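Local structure of cycloserine biosynthesis protein DcsG (Streptomyces lavendulae, 6JIL) at residues H184-D188 and A199-A204. The protein uses ATP and magnesium to close O-ureido-D-serine into the antibiotic D-cycloserine, as an ATP-grasp ligase. Residues are numbered along the deposited sequence; the frame is centred on the assembly and turned at random.
Sequences HGETD and AIHKGA. With ADP (adenosine-5'-diphosphate), chain G.
Glu186 and Lys202 run side by side from neighbouring strands, both heading toward the bound nucleotide, with Lys202 CD 3.4 Å from Glu186 OE1. The lysine leaves the backbone with CG opposite its own N (chi1 -180°), then bends at chi3, and the bend brings NZ alongside both carboxylates, their nearest oxygens on the same side of it. Asp188 lies on the same face of the sheet and crosses the lysine at a slant; its OD2 stands 3.2 Å from Lys202 NZ, a salt bridge whose hydrogen bond is weak, while Glu186 OE1 makes a longer salt bridge to the same nitrogen. The two acids come close as well, Glu186 OE1 to Asp188 OD1 at 2.9 Å, and the lysine's charge probably offsets some of their mutual repulsion. A tartrate, probably from the crystallisation liquor, also accepts a hydrogen bond from Lys202 NZ, and Asp188 OD2 has a long, weak ion pair with Arg254, an inferred active-site residue.

The strands are the two arms of the antiparallel hairpin 186-192/195-202 in the ATP-grasp domain, and this end of it reaches the ADP ribose. The other oxygen of Glu186, OE2, accepts a hydrogen bond from ADP O3' at 2.9 Å, and a water bridges OE2, ADP O2' and Gly203 O, tying Glu186 on one strand and the loop just after the other to the sugar.

Backbone bonds pair Glu186 with Lys202 in both directions, and Asp188 with Ile200 likewise. On the other face, with Thr187, the His201 ring swings back over the strand end: the His184 carbonyl meets its edge, and NE2 gives a weak, bent bond to His184 O (3.4 Å, 126°). Oblique to that ring, Gly185, just past helix 181-184, turns with positive phi and brings CA within 3.5 Å of Lys202 O.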
# COMPACT_ATOMS: atom_id res chain seq x y z
N HIS A 184 4.76 15.60 12.09
CA HIS A 184 5.58 15.45 10.89
C HIS A 184 4.97 14.53 9.84
O HIS A 184 5.62 14.20 8.85
CB HIS A 184 6.96 14.95 11.28
CG HIS A 184 7.69 15.89 12.18
ND1 HIS A 184 8.22 15.50 13.39
CD2 HIS A 184 7.96 17.21 12.06
CE1 HIS A 184 8.78 16.54 13.99
NE2 HIS A 184 8.64 17.59 13.20
N GLY A 185 3.73 14.13 10.05
CA GLY A 185 3.08 13.24 9.11
C GLY A 185 3.95 12.07 8.71
O GLY A 185 4.56 11.43 9.56
N GLU A 186 4.02 11.80 7.41
CA GLU A 186 4.80 10.69 6.89
C GLU A 186 5.38 11.07 5.52
O GLU A 186 4.94 12.03 4.91
CB GLU A 186 3.91 9.45 6.74
CG GLU A 186 3.09 9.46 5.46
CD GLU A 186 1.93 8.49 5.47
OE1 GLU A 186 1.62 7.93 4.41
OE2 GLU A 186 1.32 8.30 6.55
N THR A 187 6.36 10.30 5.05
CA THR A 187 6.96 10.56 3.75
C THR A 187 6.78 9.32 2.88
O THR A 187 7.16 8.22 3.27
CB THR A 187 8.46 10.90 3.88
OG1 THR A 187 8.62 12.00 4.79
CG2 THR A 187 9.03 11.30 2.53
N ASP A 188 6.17 9.52 1.71
CA ASP A 188 5.90 8.43 0.77
C ASP A 188 6.83 8.51 -0.45
O ASP A 188 6.71 9.43 -1.26
CB ASP A 188 4.44 8.49 0.32
CG ASP A 188 3.45 8.24 1.46
OD1 ASP A 188 3.88 8.22 2.64
OD2 ASP A 188 2.24 8.07 1.18
N ALA A 199 9.13 11.76 -4.00
CA ALA A 199 8.37 11.53 -2.78
C ALA A 199 7.46 12.70 -2.46
O ALA A 199 7.53 13.77 -3.09
CB ALA A 199 9.32 11.28 -1.62
N ILE A 200 6.59 12.50 -1.48
CA ILE A 200 5.68 13.54 -1.05
C ILE A 200 5.55 13.44 0.46
O ILE A 200 5.96 12.46 1.08
CB ILE A 200 4.26 13.39 -1.63
CG1 ILE A 200 3.53 12.24 -0.92
CG2 ILE A 200 4.33 13.14 -3.13
CD1 ILE A 200 2.05 12.13 -1.27
N HIS A 201 4.97 14.47 1.05
CA HIS A 201 4.71 14.47 2.46
C HIS A 201 3.19 14.31 2.51
O HIS A 201 2.46 14.87 1.69
CB HIS A 201 5.13 15.79 3.11
CG HIS A 201 4.53 16.01 4.45
ND1 HIS A 201 3.39 16.75 4.64
CD2 HIS A 201 4.86 15.51 5.67
CE1 HIS A 201 3.04 16.70 5.92
NE2 HIS A 201 3.92 15.96 6.56
N LYS A 202 2.72 13.49 3.45
CA LYS A 202 1.29 13.27 3.61
C LYS A 202 0.99 13.56 5.08
O LYS A 202 1.63 13.00 5.97
CB LYS A 202 0.93 11.83 3.27
CG LYS A 202 -0.56 11.53 3.41
CD LYS A 202 -0.86 10.04 3.33
CE LYS A 202 -0.54 9.46 1.96
NZ LYS A 202 -0.89 8.02 1.88
N GLY A 203 0.01 14.43 5.33
CA GLY A 203 -0.34 14.76 6.69
C GLY A 203 -0.88 13.58 7.47
O GLY A 203 -1.20 12.55 6.89
N ALA A 204 -0.99 13.74 8.79
CA ALA A 204 -1.51 12.69 9.65
C ALA A 204 -2.96 12.42 9.23
O ALA A 204 -3.64 13.32 8.75
CB ALA A 204 -1.45 13.12 11.11
PB ADP G . -3.72 2.45 4.72
O1B ADP G . -3.16 3.90 4.30
O2B ADP G . -3.25 1.40 3.71
O3B ADP G . -5.26 2.50 4.74
PA ADP G . -2.04 2.97 6.84
O1A ADP G . -1.03 2.13 7.49
O2A ADP G . -1.31 3.85 5.74
O3A ADP G . -3.18 1.99 6.19
O5' ADP G . -2.74 3.87 7.97
C5' ADP G . -3.44 4.95 7.35
C4' ADP G . -3.07 6.25 8.06
O4' ADP G . -3.27 6.11 9.49
C3' ADP G . -1.60 6.60 7.85
O3' ADP G . -1.42 7.40 6.69
C2' ADP G . -1.23 7.32 9.14
O2' ADP G . -1.47 8.73 9.06
C1' ADP G . -2.11 6.64 10.21
N9 ADP G . -1.38 5.55 10.92
C8 ADP G . -1.55 4.20 10.77
N7 ADP G . -0.78 3.55 11.59
C5 ADP G . -0.06 4.42 12.32
C6 ADP G . 0.75 4.32 13.48
N6 ADP G . 1.13 3.08 13.97
N1 ADP G . 1.13 5.45 14.11
C2 ADP G . 0.76 6.65 13.68
N3 ADP G . -0.00 6.80 12.60
C4 ADP G . -0.43 5.73 11.90
O HOH W 1 0.35 10.23 8.07